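Long-range contacts in EvdO2 (Micromonospora carbonacea, PDB 4XAB), which probably acts as a metal- and 2-oxoglutarate-dependent oxygenase of the phytanoyl-CoA dioxygenase family, carrying out an oxidative cyclization in orthosomycin biosynthesis: residues Y42-F46 and H114-K118; W128-Y134 and G185-V191; S157-L163 and T213-P219. One frame throughout, in Å; residues are numbered along the deposited sequence.

Overall arrangement
The three contacts differ in chemistry: contacts 2 and 3 supply nickel ligands, contact 1 none. Contact 1 is buried and apolar: the end of helix 32-45 lays two aromatic rings against strand 110-118, with no hydrogen bond between the segments. Contact 2, only partly buried, is loop against short strand, joined by two hydrogen bonds and two CH-pi contacts. Contact 3 is buried again but is a true antiparallel strand pair, held by backbone bonds. Contacts 2 and 3 share the nickel site, His129 and Asp131 coming from one and His215 from the other, and they touch directly. Contact 1 meets contact 3 through Lys118, while its centre lies about 23 Å from that of contact 2.

Contact 1 of 3, residues Y42-F46 and H114-K118; sequences YDRLF and HAILK
Ala115 CB is touched by two aromatic side chains of the helix end, Tyr42 and Phe46. Tyr42 OH lies 3.2 Å from Ala115 CB, and the phenol's CE2 brings its edge to within 3.7 Å of Ile116 O, near the ring plane. Phe46 meets the same methyl edge-on, with CE2 3.8 Å from Ala115 CB. Its face is taken by Leu117: CB sits over the middle of the Phe46 ring, 3.9 Å from the centroid and 9° off the normal, a CH-pi contact. The two side chains slide past each other in opposite directions, which carries Leu117 CD1 back to 3.6 Å from Phe46 CB. That reach follows from the leucine's first torsion, CG lying anti to its backbone N (chi1 -176°). Helix 32-45 thus covers one side of strand 110-118, which belongs to the larger sheet of the double-stranded beta-helix; Ala115 and Leu117 point toward the helix, whereas the intervening Ile116 points away. Phe46 is the first residue to leave helical geometry, yet its N still hydrogen-bonds to Tyr42 O at 2.8 Å. Further out, the Tyr42 hydroxyl is hydrogen-bonded to Ala228 O on the neighbouring strand 226-234, so the phenol spans from helix to sheet. Tyr58 touches both Phe46 and Leu117, and Ile75 of strand 74-76 packs on Phe46.

Contact 2 of 3, residues W128-Y134 and G185-V191; sequences WHQDEAY and GLMTDDV. With NI (nickel (II) ion), chain B.
Over one face of the Trp128 indole stands Val191, whose CG1 is centred on the six-membered ring, 3.5 Å from its centroid and 5° off the normal; the ring of Tyr216 stacks with the indole, its CB on the face away from Val191. The Trp128 and Val191 side chains cross at about a right angle. Tyr134 likewise presents a face to Leu186: CD1 lies 3.8 Å from the phenol centroid, while Gly185 CA and His129 CD2 come at the ring's edge. The phenol oxygen accepts a nearly straight hydrogen bond from Leu186 N, 2.8 Å from OH with 171° at the hydrogen. The backbone angles of Gly185 already call for glycine, and a CB would also collide with that hydroxyl. Between the two CH-pi contacts, Thr188 N donates to Trp128 O at 2.9 Å, tilted from the carbonyl plane. The segment 128-134 carries the His-X-Asp part of the facial triad characteristic of the phytanoyl-CoA dioxygenase family: nickel is bound by His129 NE2 at 2.0 Å and Asp131 OD1 at 2.1 Å, with His215 completing the protein ligands. His129 CG lies between its backbone N and carbonyl carbon (chi1 69°), turning the imidazole from Leu186 toward the metal, and its ND1 is held by Pro127 O. Asp131 OD2 accepts from the nickel-bound water. Thr188 OG1 accepts from Asp190 N, an ST turn, and bonds to Pro173 O.

Contact 3 of 3, residues S157-L163 and T213-P219; sequences SGCLHYL and TPHYAGP. With NI (nickel (II) ion), chain B.
His161 and Tyr216 stand side by side on one face of an antiparallel strand pair, 160-162 with 215-217, in the minor sheet of the double-stranded beta-helix. From the backbone outward, His161 CB lies 3.8 Å from Tyr216 O; CG and CD2 then pass Tyr216 CD1, which approaches over the imidazole face. The rings make a T-shaped pair, the tyrosine edge turned to the histidine face with planes at 78° and centroids 5.3 Å apart. At the tip, NE2 meets a water in the ring plane, 2.7 Å away, which also donates to Cys159 O and accepts from Gly218 N. A leucine in place of His161 would probably leave this water without one of its partners and the Tyr216 edge without an aromatic face to rest against. Beneath the rings the pair is hydrogen-bonded both ways, His161 N to Tyr216 O and Tyr216 N to His161 O, and Leu163 N extends the ladder to Pro214 O. Tyr162 and His215 share the opposite face, with Tyr162 CD2 3.5 Å from His215 CB; the Tyr162 hydroxyl is hydrogen-bonded to His209 ND1. On that face too, Leu160 CD2 meets Ala217 CB. The His215 imidazole is held at both nitrogens: NE2 binds nickel and ND1 donates to Thr213 O at 2.9 Å, in the carbonyl plane and 3° out of the imidazole plane.

Contact 1 of 3, residues Y42-F46 and H114-K118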
# COMPACT_ATOMS: atom_id res chain seq x y z
N TYR A 42 -7.61 11.37 9.37
CA TYR A 42 -6.81 11.86 8.25
C TYR A 42 -6.95 13.37 8.08
O TYR A 42 -6.01 14.04 7.67
CB TYR A 42 -7.20 11.14 6.96
CG TYR A 42 -6.42 9.87 6.70
CD1 TYR A 42 -6.36 8.86 7.67
CD2 TYR A 42 -5.76 9.65 5.49
CE1 TYR A 42 -5.67 7.68 7.44
CE2 TYR A 42 -5.05 8.46 5.26
CZ TYR A 42 -5.01 7.49 6.24
OH TYR A 42 -4.31 6.31 6.04
N ASP A 43 -8.14 13.89 8.38
CA ASP A 43 -8.37 15.34 8.33
C ASP A 43 -7.36 16.11 9.19
O ASP A 43 -6.99 17.25 8.88
CB ASP A 43 -9.80 15.68 8.79
CG ASP A 43 -10.85 15.42 7.72
OD1 ASP A 43 -10.49 15.24 6.54
OD2 ASP A 43 -12.05 15.40 8.07
N ARG A 44 -6.94 15.46 10.27
CA ARG A 44 -5.99 16.07 11.20
C ARG A 44 -4.54 15.68 10.88
O ARG A 44 -3.63 16.48 11.08
CB ARG A 44 -6.33 15.69 12.64
CG ARG A 44 -5.42 16.32 13.68
CD ARG A 44 -5.34 17.84 13.51
NE ARG A 44 -6.29 18.55 14.37
CZ ARG A 44 -6.05 18.88 15.63
NH1 ARG A 44 -4.89 18.57 16.19
NH2 ARG A 44 -6.98 19.52 16.34
N LEU A 45 -4.33 14.47 10.38
CA LEU A 45 -3.00 14.00 10.00
C LEU A 45 -2.47 14.74 8.78
O LEU A 45 -1.28 15.04 8.68
CB LEU A 45 -3.00 12.50 9.71
CG LEU A 45 -2.91 11.51 10.86
CD1 LEU A 45 -3.03 10.09 10.32
CD2 LEU A 45 -1.60 11.70 11.62
N PHE A 46 -3.38 15.00 7.84
CA PHE A 46 -3.03 15.59 6.56
C PHE A 46 -3.64 16.97 6.41
O PHE A 46 -4.66 17.14 5.73
CB PHE A 46 -3.49 14.69 5.42
CG PHE A 46 -2.71 13.42 5.28
CD1 PHE A 46 -1.48 13.42 4.63
CD2 PHE A 46 -3.20 12.23 5.79
CE1 PHE A 46 -0.75 12.25 4.49
CE2 PHE A 46 -2.47 11.05 5.65
CZ PHE A 46 -1.25 11.07 5.01
N HIS A 114 0.76 2.62 7.42
CA HIS A 114 1.28 3.54 6.43
C HIS A 114 0.08 4.33 5.88
O HIS A 114 -0.89 3.73 5.42
CB HIS A 114 2.03 2.78 5.33
CG HIS A 114 2.59 3.66 4.25
ND1 HIS A 114 2.92 3.18 3.00
CD2 HIS A 114 2.89 4.98 4.23
CE1 HIS A 114 3.39 4.16 2.26
NE2 HIS A 114 3.38 5.27 2.98
N ALA A 115 0.15 5.65 5.96
CA ALA A 115 -0.95 6.50 5.51
C ALA A 115 -0.57 7.22 4.23
O ALA A 115 0.55 7.73 4.10
CB ALA A 115 -1.34 7.49 6.58
N ILE A 116 -1.52 7.26 3.30
CA ILE A 116 -1.31 7.88 2.01
C ILE A 116 -2.48 8.78 1.68
O ILE A 116 -3.63 8.39 1.86
CB ILE A 116 -1.16 6.83 0.88
CG1 ILE A 116 0.02 5.91 1.15
CG2 ILE A 116 -1.04 7.51 -0.49
CD1 ILE A 116 -0.03 4.64 0.33
N LEU A 117 -2.19 9.99 1.21
CA LEU A 117 -3.22 10.84 0.64
C LEU A 117 -2.77 11.29 -0.75
O LEU A 117 -1.71 11.89 -0.89
CB LEU A 117 -3.51 12.04 1.55
CG LEU A 117 -4.63 13.00 1.16
CD1 LEU A 117 -5.19 13.67 2.40
CD2 LEU A 117 -4.15 14.06 0.17
N LYS A 118 -3.57 10.96 -1.77
CA LYS A 118 -3.35 11.46 -3.13
C LYS A 118 -4.17 12.71 -3.33
O LYS A 118 -5.39 12.62 -3.41
CB LYS A 118 -3.75 10.43 -4.18
CG LYS A 118 -2.93 9.17 -4.21
CD LYS A 118 -3.34 8.31 -5.39
CE LYS A 118 -3.04 8.98 -6.72
NZ LYS A 118 -1.60 8.85 -7.08

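Contact 2 of 3, residues W128-Y134 and G185-V191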
# COMPACT_ATOMS: atom_id res chain seq x y z
N TRP A 128 5.12 1.09 -11.76
CA TRP A 128 5.27 -0.34 -11.51
C TRP A 128 6.45 -0.66 -10.60
O TRP A 128 7.55 -0.18 -10.81
CB TRP A 128 5.43 -1.10 -12.83
CG TRP A 128 4.15 -1.23 -13.57
CD1 TRP A 128 3.75 -0.51 -14.67
CD2 TRP A 128 3.09 -2.13 -13.27
NE1 TRP A 128 2.51 -0.92 -15.07
CE2 TRP A 128 2.07 -1.91 -14.22
CE3 TRP A 128 2.90 -3.10 -12.28
CZ2 TRP A 128 0.88 -2.63 -14.22
CZ3 TRP A 128 1.71 -3.82 -12.27
CH2 TRP A 128 0.71 -3.58 -13.24
N HIS A 129 6.19 -1.47 -9.57
CA HIS A 129 7.23 -1.91 -8.64
C HIS A 129 6.77 -3.15 -7.92
O HIS A 129 5.58 -3.49 -7.93
CB HIS A 129 7.56 -0.81 -7.60
CG HIS A 129 6.45 -0.55 -6.62
ND1 HIS A 129 5.34 0.20 -6.94
CD2 HIS A 129 6.28 -0.95 -5.34
CE1 HIS A 129 4.53 0.26 -5.90
NE2 HIS A 129 5.07 -0.44 -4.91
N GLN A 130 7.72 -3.83 -7.28
CA GLN A 130 7.40 -4.87 -6.32
C GLN A 130 7.88 -4.38 -4.97
O GLN A 130 8.98 -3.83 -4.86
CB GLN A 130 8.06 -6.20 -6.69
CG GLN A 130 7.48 -6.85 -7.91
CD GLN A 130 8.46 -7.78 -8.55
OE1 GLN A 130 9.49 -7.34 -9.07
NE2 GLN A 130 8.17 -9.08 -8.52
N ASP A 131 7.06 -4.57 -3.94
CA ASP A 131 7.43 -4.04 -2.64
C ASP A 131 8.74 -4.69 -2.16
O ASP A 131 9.55 -4.06 -1.48
CB ASP A 131 6.30 -4.24 -1.62
CG ASP A 131 5.09 -3.38 -1.91
OD1 ASP A 131 5.22 -2.40 -2.68
OD2 ASP A 131 4.00 -3.68 -1.39
N GLU A 132 8.96 -5.94 -2.54
CA GLU A 132 10.19 -6.63 -2.13
C GLU A 132 11.45 -5.96 -2.71
O GLU A 132 12.55 -6.11 -2.18
CB GLU A 132 10.16 -8.11 -2.54
CG GLU A 132 11.31 -8.91 -1.91
CD GLU A 132 11.10 -10.41 -1.98
OE1 GLU A 132 9.94 -10.84 -2.11
OE2 GLU A 132 12.10 -11.15 -1.92
N ALA A 133 11.31 -5.21 -3.80
CA ALA A 133 12.48 -4.53 -4.37
C ALA A 133 13.10 -3.53 -3.41
O ALA A 133 14.27 -3.15 -3.56
CB ALA A 133 12.09 -3.84 -5.69
N TYR A 134 12.32 -3.10 -2.42
CA TYR A 134 12.79 -2.18 -1.39
C TYR A 134 13.50 -2.89 -0.24
O TYR A 134 14.04 -2.25 0.65
CB TYR A 134 11.63 -1.36 -0.82
CG TYR A 134 11.09 -0.29 -1.75
CD1 TYR A 134 11.65 0.98 -1.77
CD2 TYR A 134 10.03 -0.56 -2.59
CE1 TYR A 134 11.16 1.96 -2.63
CE2 TYR A 134 9.53 0.41 -3.45
CZ TYR A 134 10.11 1.67 -3.46
OH TYR A 134 9.61 2.65 -4.31
N GLY A 185 11.44 7.02 -5.04
CA GLY A 185 11.13 5.60 -5.04
C GLY A 185 11.73 4.85 -6.20
O GLY A 185 12.54 5.41 -6.97
N LEU A 186 11.33 3.58 -6.31
CA LEU A 186 11.84 2.65 -7.32
C LEU A 186 10.80 2.36 -8.39
O LEU A 186 9.60 2.51 -8.16
CB LEU A 186 12.25 1.33 -6.66
CG LEU A 186 13.40 1.34 -5.66
CD1 LEU A 186 13.47 -0.03 -4.96
CD2 LEU A 186 14.69 1.62 -6.37
N MET A 187 11.26 1.93 -9.57
CA MET A 187 10.34 1.44 -10.58
C MET A 187 10.96 0.33 -11.40
O MET A 187 12.18 0.17 -11.43
CB MET A 187 9.91 2.58 -11.52
CG MET A 187 11.03 3.11 -12.37
SD MET A 187 10.40 4.38 -13.49
CE MET A 187 9.15 3.44 -14.36
N THR A 188 10.10 -0.45 -12.06
CA THR A 188 10.57 -1.41 -13.04
C THR A 188 9.92 -1.11 -14.39
O THR A 188 8.79 -0.63 -14.44
CB THR A 188 10.29 -2.87 -12.62
OG1 THR A 188 10.83 -3.75 -13.61
CG2 THR A 188 8.78 -3.15 -12.43
N ASP A 189 10.65 -1.39 -15.47
CA ASP A 189 10.12 -1.26 -16.83
C ASP A 189 9.61 -2.60 -17.32
O ASP A 189 9.09 -2.72 -18.43
CB ASP A 189 11.20 -0.75 -17.79
CG ASP A 189 11.68 0.65 -17.46
OD1 ASP A 189 10.85 1.49 -17.05
OD2 ASP A 189 12.89 0.91 -17.62
N ASP A 190 9.76 -3.62 -16.50
CA ASP A 190 9.58 -4.99 -16.96
C ASP A 190 8.22 -5.58 -16.61
O ASP A 190 8.12 -6.76 -16.27
CB ASP A 190 10.72 -5.85 -16.40
CG ASP A 190 12.06 -5.49 -17.03
OD1 ASP A 190 12.12 -5.43 -18.27
OD2 ASP A 190 13.04 -5.24 -16.30
N VAL A 191 7.18 -4.76 -16.72
CA VAL A 191 5.81 -5.23 -16.62
C VAL A 191 5.05 -4.83 -17.88
O VAL A 191 5.15 -3.69 -18.33
CB VAL A 191 5.07 -4.65 -15.37
CG1 VAL A 191 3.60 -5.11 -15.36
CG2 VAL A 191 5.76 -5.07 -14.09
NI NI B . 3.95 -0.89 -3.25
O HOH W 1 2.71 -1.34 -1.73

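Contact 3 of 3, residues S157-L163 and T213-P219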
# COMPACT_ATOMS: atom_id res chain seq x y z
N SER A 157 -8.94 7.77 -10.31
CA SER A 157 -8.58 8.42 -9.05
C SER A 157 -7.28 7.85 -8.49
O SER A 157 -6.78 8.30 -7.47
CB SER A 157 -9.71 8.29 -8.03
OG SER A 157 -9.71 6.99 -7.46
N GLY A 158 -6.74 6.84 -9.18
CA GLY A 158 -5.48 6.24 -8.78
C GLY A 158 -5.56 4.95 -7.99
O GLY A 158 -4.76 4.71 -7.09
N CYS A 159 -6.51 4.08 -8.33
CA CYS A 159 -6.57 2.77 -7.70
C CYS A 159 -5.36 1.94 -8.13
O CYS A 159 -4.64 2.31 -9.05
CB CYS A 159 -7.88 2.04 -8.04
SG CYS A 159 -7.96 1.41 -9.72
N LEU A 160 -5.13 0.82 -7.45
CA LEU A 160 -4.01 -0.06 -7.77
C LEU A 160 -4.33 -0.97 -8.94
O LEU A 160 -5.48 -1.37 -9.15
CB LEU A 160 -3.64 -0.92 -6.55
CG LEU A 160 -3.17 -0.10 -5.34
CD1 LEU A 160 -2.67 -0.97 -4.20
CD2 LEU A 160 -2.11 0.88 -5.76
N HIS A 161 -3.28 -1.31 -9.68
CA HIS A 161 -3.32 -2.29 -10.74
C HIS A 161 -2.26 -3.33 -10.41
O HIS A 161 -1.20 -2.98 -9.92
CB HIS A 161 -2.98 -1.67 -12.10
CG HIS A 161 -3.84 -0.50 -12.48
ND1 HIS A 161 -4.50 -0.42 -13.69
CD2 HIS A 161 -4.09 0.67 -11.84
CE1 HIS A 161 -5.14 0.73 -13.77
NE2 HIS A 161 -4.91 1.41 -12.66
N TYR A 162 -2.53 -4.59 -10.74
CA TYR A 162 -1.59 -5.67 -10.46
C TYR A 162 -1.20 -6.49 -11.68
O TYR A 162 -1.94 -6.54 -12.66
CB TYR A 162 -2.19 -6.64 -9.44
CG TYR A 162 -2.44 -6.03 -8.10
CD1 TYR A 162 -3.73 -5.72 -7.70
CD2 TYR A 162 -1.40 -5.79 -7.23
CE1 TYR A 162 -3.97 -5.19 -6.46
CE2 TYR A 162 -1.63 -5.25 -6.00
CZ TYR A 162 -2.92 -4.94 -5.61
OH TYR A 162 -3.14 -4.41 -4.36
N LEU A 163 -0.04 -7.14 -11.61
CA LEU A 163 0.32 -8.17 -12.58
C LEU A 163 0.01 -9.54 -11.98
O LEU A 163 0.77 -10.03 -11.15
CB LEU A 163 1.80 -8.10 -12.95
CG LEU A 163 2.16 -9.13 -14.03
CD1 LEU A 163 1.62 -8.68 -15.37
CD2 LEU A 163 3.67 -9.37 -14.10
N THR A 213 4.16 -9.21 -5.55
CA THR A 213 3.25 -8.91 -6.66
C THR A 213 3.50 -7.52 -7.25
O THR A 213 3.40 -6.53 -6.55
CB THR A 213 1.79 -9.00 -6.20
OG1 THR A 213 1.60 -10.25 -5.56
CG2 THR A 213 0.83 -8.87 -7.40
N PRO A 214 3.82 -7.45 -8.56
CA PRO A 214 4.01 -6.11 -9.13
C PRO A 214 2.72 -5.30 -9.11
O PRO A 214 1.63 -5.85 -9.36
CB PRO A 214 4.44 -6.40 -10.58
CG PRO A 214 4.96 -7.82 -10.55
CD PRO A 214 4.08 -8.52 -9.53
N HIS A 215 2.83 -4.02 -8.76
CA HIS A 215 1.66 -3.16 -8.80
C HIS A 215 2.00 -1.74 -9.22
O HIS A 215 3.15 -1.33 -9.19
CB HIS A 215 0.92 -3.16 -7.45
CG HIS A 215 1.80 -2.91 -6.26
ND1 HIS A 215 2.64 -3.87 -5.75
CD2 HIS A 215 1.93 -1.82 -5.47
CE1 HIS A 215 3.28 -3.37 -4.70
NE2 HIS A 215 2.86 -2.14 -4.50
N TYR A 216 0.96 -1.01 -9.62
CA TYR A 216 1.07 0.32 -10.20
C TYR A 216 -0.14 1.09 -9.72
O TYR A 216 -1.19 0.49 -9.49
CB TYR A 216 1.12 0.23 -11.72
CG TYR A 216 0.69 1.46 -12.48
CD1 TYR A 216 -0.65 1.71 -12.76
CD2 TYR A 216 1.63 2.35 -12.96
CE1 TYR A 216 -1.04 2.82 -13.47
CE2 TYR A 216 1.26 3.47 -13.66
CZ TYR A 216 -0.07 3.70 -13.91
OH TYR A 216 -0.43 4.81 -14.63
N ALA A 217 -0.01 2.40 -9.55
CA ALA A 217 -1.20 3.23 -9.30
C ALA A 217 -1.18 4.42 -10.23
O ALA A 217 -0.15 5.07 -10.39
CB ALA A 217 -1.27 3.69 -7.85
N GLY A 218 -2.32 4.71 -10.83
CA GLY A 218 -2.42 5.82 -11.74
C GLY A 218 -2.46 7.14 -11.00
O GLY A 218 -2.53 7.18 -9.76
N PRO A 219 -2.39 8.24 -11.74
CA PRO A 219 -2.54 9.58 -11.15
C PRO A 219 -3.96 9.79 -10.64
O PRO A 219 -4.87 9.06 -11.03
CB PRO A 219 -2.23 10.51 -12.32
CG PRO A 219 -2.63 9.71 -13.53
CD PRO A 219 -2.20 8.31 -13.20
NI NI B . 3.95 -0.89 -3.25
O HOH W 2 -5.13 3.77 -11.44
O HOH W 1 2.71 -1.34 -1.73